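Local coordinates for phospholyase (Arthrobacter aurescens, PDB 5G4J), which catalyses pyridoxal 5'-phosphate-dependent elimination of phosphate from phosphoethanolamine on a class-III aminotransferase fold, at residues 62-67 against 279-284; 257-262 against 412-417. One frame throughout, in Å; residues are numbered along the deposited sequence.

Contact 1 (62-67 against 279-284); sequences NNVPHV and MGKPMG. With EXT ({5-hydroxy-6-methyl-4-[(E)-{[2-(phosphonooxy)ethyl]imino}methyl]pyridin-3-yl}methyl dihydrogen phosphate), chain C.
Val64 and Pro282 bring two irregular segments to a CA-to-CA separation of 4.2 Å, close enough for backbone to meet backbone directly. An inverse gamma turn centred on Pro65 presents the carbonyl of Val64 to the other segment, where Pro282 CA approaches Val64 O at 3.5 Å in a nearly straight CA-H...O contact, with an angle at the hydrogen of 166°. Within 279-284, a bond from Met283 N to Gly280 O closes the bend that carries Lys281 and Pro282.

Packing then spreads to both flanks. On one, Pro282 CB presses against His66 CB at 3.4 Å. On the other, the Lys281 chain passes Val64 at about a right angle, Val64 CG2 lying 3.8 Å from Lys281 CG, while the amide of Asn63 crosses the same chain at a slant, its ND2 3.6 Å from Lys281 CD. The lysine is extended until its last torsion bends (chi4 -68°), and this final turn delivers NZ to EXT OAT, to which it donates over 2.7 Å. Thr311 of the second subunit is also hydrogen-bonded to NZ.

One water donates to Asn63 OD1 (2.7 Å) and to the phosphate oxygen OAS of EXT, and accepts from Lys281 NZ (2.9 Å). Lys281 follows strand 276-279, where fold-type I enzymes carry the Schiff-base lysine; in this external aldimine the imine nitrogen NAW belongs to phosphoethanolamine, consistent with a released lysine. OAT is the ester oxygen joining carbon chain to phosphate, and a bond there would probably ease departure of the phosphate, consistent with a phospholyase.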
loop_
_atom_site.group_PDB
_atom_site.type_symbol
_atom_site.label_atom_id
_atom_site.label_comp_id
_atom_site.label_asym_id
_atom_site.label_seq_id
_atom_site.Cartn_x
_atom_site.Cartn_y
_atom_site.Cartn_z
ATOM N N ASN A 62 -19.383 -6.741 5.904
ATOM C CA ASN A 62 -18.131 -6.724 5.205
ATOM C C ASN A 62 -18.235 -6.509 3.737
ATOM O O ASN A 62 -18.817 -7.317 3.033
ATOM C CB ASN A 62 -17.353 -7.975 5.543
ATOM C CG ASN A 62 -16.903 -7.944 6.995
ATOM O OD1 ASN A 62 -16.015 -7.143 7.356
ATOM N ND2 ASN A 62 -17.524 -8.730 7.841
ATOM N N ASN A 63 -17.608 -5.446 3.272
ATOM C CA ASN A 63 -17.582 -5.133 1.861
ATOM C C ASN A 63 -16.372 -5.587 1.145
ATOM O O ASN A 63 -16.374 -5.597 -0.069
ATOM C CB ASN A 63 -17.822 -3.646 1.629
ATOM C CG ASN A 63 -16.688 -2.780 2.096
ATOM O OD1 ASN A 63 -15.940 -3.134 2.987
ATOM N ND2 ASN A 63 -16.615 -1.613 1.509
ATOM N N VAL A 64 -15.310 -5.943 1.865
ATOM C CA VAL A 64 -14.117 -6.451 1.205
ATOM C C VAL A 64 -14.358 -7.746 0.402
ATOM O O VAL A 64 -13.983 -7.827 -0.783
ATOM C CB VAL A 64 -12.969 -6.571 2.222
ATOM C CG1 VAL A 64 -11.795 -7.308 1.619
ATOM C CG2 VAL A 64 -12.547 -5.200 2.692
ATOM N N PRO A 65 -15.109 -8.724 0.948
ATOM C CA PRO A 65 -15.462 -9.894 0.165
ATOM C C PRO A 65 -16.676 -9.592 -0.685
ATOM O O PRO A 65 -17.815 -10.146 -0.518
ATOM C CB PRO A 65 -15.749 -10.956 1.230
ATOM C CG PRO A 65 -16.150 -10.193 2.432
ATOM C CD PRO A 65 -15.540 -8.835 2.363
ATOM N N HIS A 66 -16.445 -8.695 -1.641
ATOM C CA HIS A 66 -17.479 -8.164 -2.502
ATOM C C HIS A 66 -18.334 -9.209 -3.198
ATOM O O HIS A 66 -19.557 -9.074 -3.305
ATOM C CB HIS A 66 -16.744 -7.325 -3.572
ATOM C CG HIS A 66 -17.635 -6.548 -4.461
ATOM N ND1 HIS A 66 -18.417 -5.538 -3.989
ATOM C CD2 HIS A 66 -17.836 -6.600 -5.789
ATOM C CE1 HIS A 66 -19.079 -5.000 -4.986
ATOM N NE2 HIS A 66 -18.794 -5.658 -6.076
ATOM N N VAL A 67 -17.689 -10.297 -3.661
ATOM C CA VAL A 67 -18.350 -11.400 -4.342
ATOM C C VAL A 67 -18.476 -12.678 -3.459
ATOM O O VAL A 67 -18.644 -13.799 -3.979
ATOM C CB VAL A 67 -17.742 -11.718 -5.750
ATOM C CG1 VAL A 67 -17.969 -10.515 -6.676
ATOM C CG2 VAL A 67 -16.277 -12.103 -5.685
ATOM N N MET A 279 -10.124 3.966 -5.191
ATOM C CA MET A 279 -10.803 2.729 -4.895
ATOM C C MET A 279 -9.845 1.811 -4.188
ATOM O O MET A 279 -8.649 1.966 -4.240
ATOM C CB MET A 279 -11.389 2.106 -6.181
ATOM C CG MET A 279 -10.433 1.748 -7.195
ATOM S SD MET A 279 -11.278 1.515 -8.827
ATOM C CE MET A 279 -11.719 3.115 -9.221
ATOM N N GLY A 280 -10.394 0.817 -3.541
ATOM C CA GLY A 280 -9.570 -0.106 -2.751
ATOM C C GLY A 280 -10.517 -1.291 -2.454
ATOM O O GLY A 280 -10.985 -1.940 -3.372
ATOM N N LYS A 281 -10.879 -1.426 -1.163
ATOM C CA LYS A 281 -11.673 -2.566 -0.559
ATOM C C LYS A 281 -12.072 -3.784 -1.401
ATOM O O LYS A 281 -11.275 -4.707 -1.598
ATOM C CB LYS A 281 -12.779 -2.033 0.328
ATOM C CG LYS A 281 -12.221 -1.524 1.672
ATOM C CD LYS A 281 -13.263 -0.747 2.471
ATOM C CE LYS A 281 -12.676 -0.104 3.745
ATOM N NZ LYS A 281 -12.216 -0.916 4.900
ATOM N N PRO A 282 -13.304 -3.739 -1.963
ATOM C CA PRO A 282 -13.810 -4.844 -2.694
ATOM C C PRO A 282 -13.055 -5.234 -3.841
ATOM O O PRO A 282 -13.316 -6.310 -4.328
ATOM C CB PRO A 282 -15.209 -4.278 -3.257
ATOM C CG PRO A 282 -14.923 -2.785 -3.380
ATOM C CD PRO A 282 -14.262 -2.585 -2.041
ATOM N N MET A 283 -12.215 -4.357 -4.396
ATOM C CA MET A 283 -11.843 -4.597 -5.770
ATOM C C MET A 283 -11.204 -5.953 -6.111
ATOM O O MET A 283 -11.345 -6.490 -7.246
ATOM C CB MET A 283 -11.124 -3.369 -6.304
ATOM C CG MET A 283 -9.706 -3.305 -6.317
ATOM S SD MET A 283 -9.133 -1.597 -6.769
ATOM C CE MET A 283 -8.721 -1.741 -8.481
ATOM N N GLY A 284 -10.427 -6.525 -5.162
ATOM C CA GLY A 284 -9.833 -7.848 -5.314
ATOM C C GLY A 284 -10.432 -8.911 -4.404
ATOM O O GLY A 284 -9.796 -9.916 -4.118
HETATM C CAA EXT C . -10.940 3.584 3.981
HETATM C CAB EXT C . -10.768 2.577 4.969
HETATM P PAC EXT C . -7.224 1.135 3.194
HETATM O OAD EXT C . -7.480 0.912 4.669
HETATM O OAE EXT C . -7.204 0.060 2.268
HETATM O OAF EXT C . -5.856 1.753 3.078
HETATM O OAG EXT C . -8.281 2.122 2.724
HETATM C CAH EXT C . -8.511 3.480 3.219
HETATM C CAI EXT C . -9.843 4.010 3.148
HETATM N NAJ EXT C . -11.276 5.708 2.070
HETATM C CAK EXT C . -10.079 5.089 2.249
HETATM C CAL EXT C . -12.326 5.311 2.861
HETATM C CAM EXT C . -13.572 5.999 2.700
HETATM C CAN EXT C . -12.168 4.285 3.819
HETATM O OAO EXT C . -13.251 3.947 4.606
HETATM O OAP EXT C . -15.664 0.718 6.598
HETATM P PAQ EXT C . -14.758 -0.293 7.390
HETATM O OAR EXT C . -15.038 -0.139 8.923
HETATM O OAS EXT C . -14.916 -1.769 7.015
HETATM O OAT EXT C . -13.183 0.259 7.134
HETATM C CAU EXT C . -12.556 1.243 7.938
HETATM C CAV EXT C . -11.273 1.569 7.163
HETATM N NAW EXT C . -11.635 2.383 5.950
HETATM O O HOH W 1 -14.092 -3.166 4.916
#

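Contact 2 (257-262 against 412-417); sequences FGRTGS and KMRPPL. With EXT ({5-hydroxy-6-methyl-4-[(E)-{[2-(phosphonooxy)ethyl]imino}methyl]pyridin-3-yl}methyl dihydrogen phosphate), chain C.
The guanidinium of Arg259 is sandwiched between two aliphatic groups: Arg414 CG lies over one face, 3.7 Å from Arg259 CZ, and Leu417 CD1 over the opposite face, also 3.7 Å from CZ. At the edge, in plane, sits the carbonyl of Pro415, whose single oxygen is gripped end-on: Pro415 O accepts from Arg259 NH1 at 2.7 Å and from Arg259 NH2 at 2.8 Å. NH1 meets a lone pair in the carbonyl plane, whereas NH2 comes from above that plane. Lys412 CE lies over one face of the Arg414 guanidinium, toward its rim, and the phosphate of EXT meets its edge in plane. Arg259 reaches its pose by bending at both chi2 and chi3 (57° at the latter), starting from the type I turn Gly258 to Gly261.

The two guanidinium planes stand 53° apart. Much as aspartate aminotransferase uses a C-terminal-domain arginine for the substrate carboxylate, Arg414 here takes a phosphate: its NH1 donates to EXT OAP (2.7 Å), its NH2 to EXT OAS (2.8 Å, 161° at the hydrogen). Lys412 NZ, on strand 410-413, adds a bond to OAP at 2.9 Å. Were Arg259 replaced by a leucine, Pro415 O would probably be left without these two donors, and Arg414 without the flat group packed against its CG. Gln254 OE1 and the backbone oxygen of Tyr61 take further N-H groups of Arg414, holding its plane edge-on to the phosphate.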
loop_
_atom_site.group_PDB
_atom_site.type_symbol
_atom_site.label_atom_id
_atom_site.label_comp_id
_atom_site.label_asym_id
_atom_site.label_seq_id
_atom_site.Cartn_x
_atom_site.Cartn_y
_atom_site.Cartn_z
ATOM N N PHE A 257 -17.920 -0.167 -6.969
ATOM C CA PHE A 257 -18.216 -1.507 -7.475
ATOM C C PHE A 257 -19.696 -1.907 -7.359
ATOM O O PHE A 257 -20.026 -3.039 -7.111
ATOM C CB PHE A 257 -17.246 -2.536 -6.889
ATOM C CG PHE A 257 -15.838 -2.313 -7.358
ATOM C CD1 PHE A 257 -15.054 -1.339 -6.759
ATOM C CD2 PHE A 257 -15.333 -2.989 -8.469
ATOM C CE1 PHE A 257 -13.790 -1.110 -7.258
ATOM C CE2 PHE A 257 -14.101 -2.739 -8.985
ATOM C CZ PHE A 257 -13.316 -1.812 -8.367
ATOM N N GLY A 258 -20.586 -0.945 -7.597
ATOM C CA GLY A 258 -22.001 -1.241 -7.631
ATOM C C GLY A 258 -22.711 -1.364 -6.314
ATOM O O GLY A 258 -23.895 -1.673 -6.275
ATOM N N ARG A 259 -22.036 -1.021 -5.255
ATOM C CA ARG A 259 -22.601 -1.019 -3.884
ATOM C C ARG A 259 -23.904 -0.214 -3.782
ATOM O O ARG A 259 -24.832 -0.648 -3.073
ATOM C CB ARG A 259 -21.608 -0.425 -2.902
ATOM C CG ARG A 259 -22.090 -0.117 -1.500
ATOM C CD ARG A 259 -22.467 -1.330 -0.756
ATOM N NE ARG A 259 -21.370 -2.313 -0.656
ATOM C CZ ARG A 259 -21.556 -3.508 -0.115
ATOM N NH1 ARG A 259 -22.748 -3.784 0.420
ATOM N NH2 ARG A 259 -20.597 -4.429 -0.108
ATOM N N THR A 260 -23.983 0.910 -4.470
ATOM C CA THR A 260 -25.196 1.762 -4.405
ATOM C C THR A 260 -26.389 1.254 -5.244
ATOM O O THR A 260 -27.466 1.851 -5.192
ATOM C CB THR A 260 -24.916 3.252 -4.772
ATOM O OG1 THR A 260 -24.546 3.347 -6.156
ATOM C CG2 THR A 260 -23.840 3.825 -3.919
ATOM N N GLY A 261 -26.140 0.264 -6.110
ATOM C CA GLY A 261 -27.153 -0.253 -6.992
ATOM C C GLY A 261 -27.397 0.578 -8.228
ATOM O O GLY A 261 -27.487 0.007 -9.324
ATOM N N SER A 262 -27.529 1.894 -8.082
ATOM C CA SER A 262 -28.055 2.750 -9.144
ATOM C C SER A 262 -26.968 3.164 -10.117
ATOM O O SER A 262 -27.259 3.600 -11.219
ATOM C CB SER A 262 -28.792 3.938 -8.547
ATOM O OG SER A 262 -28.002 4.595 -7.576
ATOM N N LYS A 412 -24.780 0.438 10.636
ATOM C CA LYS A 412 -24.189 0.361 9.305
ATOM C C LYS A 412 -24.310 -1.118 8.819
ATOM O O LYS A 412 -23.697 -2.018 9.416
ATOM C CB LYS A 412 -22.708 0.756 9.346
ATOM C CG LYS A 412 -21.791 0.205 8.216
ATOM C CD LYS A 412 -20.599 1.107 7.908
ATOM C CE LYS A 412 -19.205 0.639 8.185
ATOM N NZ LYS A 412 -18.203 1.631 7.568
ATOM N N MET A 413 -25.056 -1.336 7.714
ATOM C CA MET A 413 -25.273 -2.645 7.114
ATOM C C MET A 413 -24.799 -2.559 5.687
ATOM O O MET A 413 -25.158 -1.617 4.980
ATOM C CB MET A 413 -26.715 -2.947 7.244
ATOM C CG MET A 413 -26.979 -2.861 8.774
ATOM S SD MET A 413 -28.718 -3.013 9.180
ATOM C CE MET A 413 -29.330 -1.326 9.014
ATOM N N ARG A 414 -23.883 -3.464 5.358
ATOM C CA ARG A 414 -23.040 -3.318 4.146
ATOM C C ARG A 414 -22.526 -4.672 3.812
ATOM O O ARG A 414 -21.320 -4.905 3.904
ATOM C CB ARG A 414 -21.931 -2.326 4.406
ATOM C CG ARG A 414 -21.047 -1.949 3.210
ATOM C CD ARG A 414 -19.736 -1.314 3.717
ATOM N NE ARG A 414 -19.053 -2.158 4.652
ATOM C CZ ARG A 414 -17.936 -1.803 5.296
ATOM N NH1 ARG A 414 -17.304 -0.651 5.009
ATOM N NH2 ARG A 414 -17.409 -2.614 6.218
ATOM N N PRO A 415 -23.422 -5.562 3.391
ATOM C CA PRO A 415 -23.005 -6.992 3.248
ATOM C C PRO A 415 -22.231 -7.255 1.964
ATOM O O PRO A 415 -22.210 -6.391 1.039
ATOM C CB PRO A 415 -24.340 -7.740 3.236
ATOM C CG PRO A 415 -25.256 -6.747 2.619
ATOM C CD PRO A 415 -24.881 -5.409 3.196
ATOM N N PRO A 416 -21.611 -8.427 1.852
ATOM C CA PRO A 416 -21.157 -8.862 0.518
ATOM C C PRO A 416 -22.201 -8.660 -0.545
ATOM O O PRO A 416 -23.425 -8.792 -0.261
ATOM C CB PRO A 416 -20.754 -10.324 0.730
ATOM C CG PRO A 416 -20.514 -10.422 2.205
ATOM C CD PRO A 416 -21.281 -9.393 2.906
ATOM N N LEU A 417 -21.798 -8.298 -1.766
ATOM C CA LEU A 417 -22.786 -7.982 -2.777
ATOM C C LEU A 417 -23.582 -9.227 -3.361
ATOM O O LEU A 417 -24.378 -9.071 -4.267
ATOM C CB LEU A 417 -22.188 -7.169 -3.940
ATOM C CG LEU A 417 -23.067 -5.969 -4.325
ATOM C CD1 LEU A 417 -23.083 -4.856 -3.248
ATOM C CD2 LEU A 417 -22.724 -5.429 -5.700
HETATM C CAA EXT C . -10.940 3.584 3.981
HETATM C CAB EXT C . -10.768 2.577 4.969
HETATM P PAC EXT C . -7.224 1.135 3.194
HETATM O OAD EXT C . -7.480 0.912 4.669
HETATM O OAE EXT C . -7.204 0.060 2.268
HETATM O OAF EXT C . -5.856 1.753 3.078
HETATM O OAG EXT C . -8.281 2.122 2.724
HETATM C CAH EXT C . -8.511 3.480 3.219
HETATM C CAI EXT C . -9.843 4.010 3.148
HETATM N NAJ EXT C . -11.276 5.708 2.070
HETATM C CAK EXT C . -10.079 5.089 2.249
HETATM C CAL EXT C . -12.326 5.311 2.861
HETATM C CAM EXT C . -13.572 5.999 2.700
HETATM C CAN EXT C . -12.168 4.285 3.819
HETATM O OAO EXT C . -13.251 3.947 4.606
HETATM O OAP EXT C . -15.664 0.718 6.598
HETATM P PAQ EXT C . -14.758 -0.293 7.390
HETATM O OAR EXT C . -15.038 -0.139 8.923
HETATM O OAS EXT C . -14.916 -1.769 7.015
HETATM O OAT EXT C . -13.183 0.259 7.134
HETATM C CAU EXT C . -12.556 1.243 7.938
HETATM C CAV EXT C . -11.273 1.569 7.163
HETATM N NAW EXT C . -11.635 2.383 5.950
#

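Overall arrangement
The segments alternate along the chain, in the order 62-67, 257-262, 279-284, 412-417, so that contacts 1 and 2 interlock, with centres about 10 Å apart. Each pairs a segment near the sheet containing strands 56-59 and 410-413 with one near the sheet containing strands 247-251 and 276-279. They also meet directly, through a probable hydrogen bond from Leu417 N to His66 O, 2.8 Å long. Both converge on the phosphoethanolamine end of the aldimine, contact 1 at its ester oxygen and contact 2 at its terminal oxygens. Arg90 and Thr311 of the second subunit, the latter a cofactor-binding residue, also bond to EXT, so the pocket draws on both sheets and on the dimer.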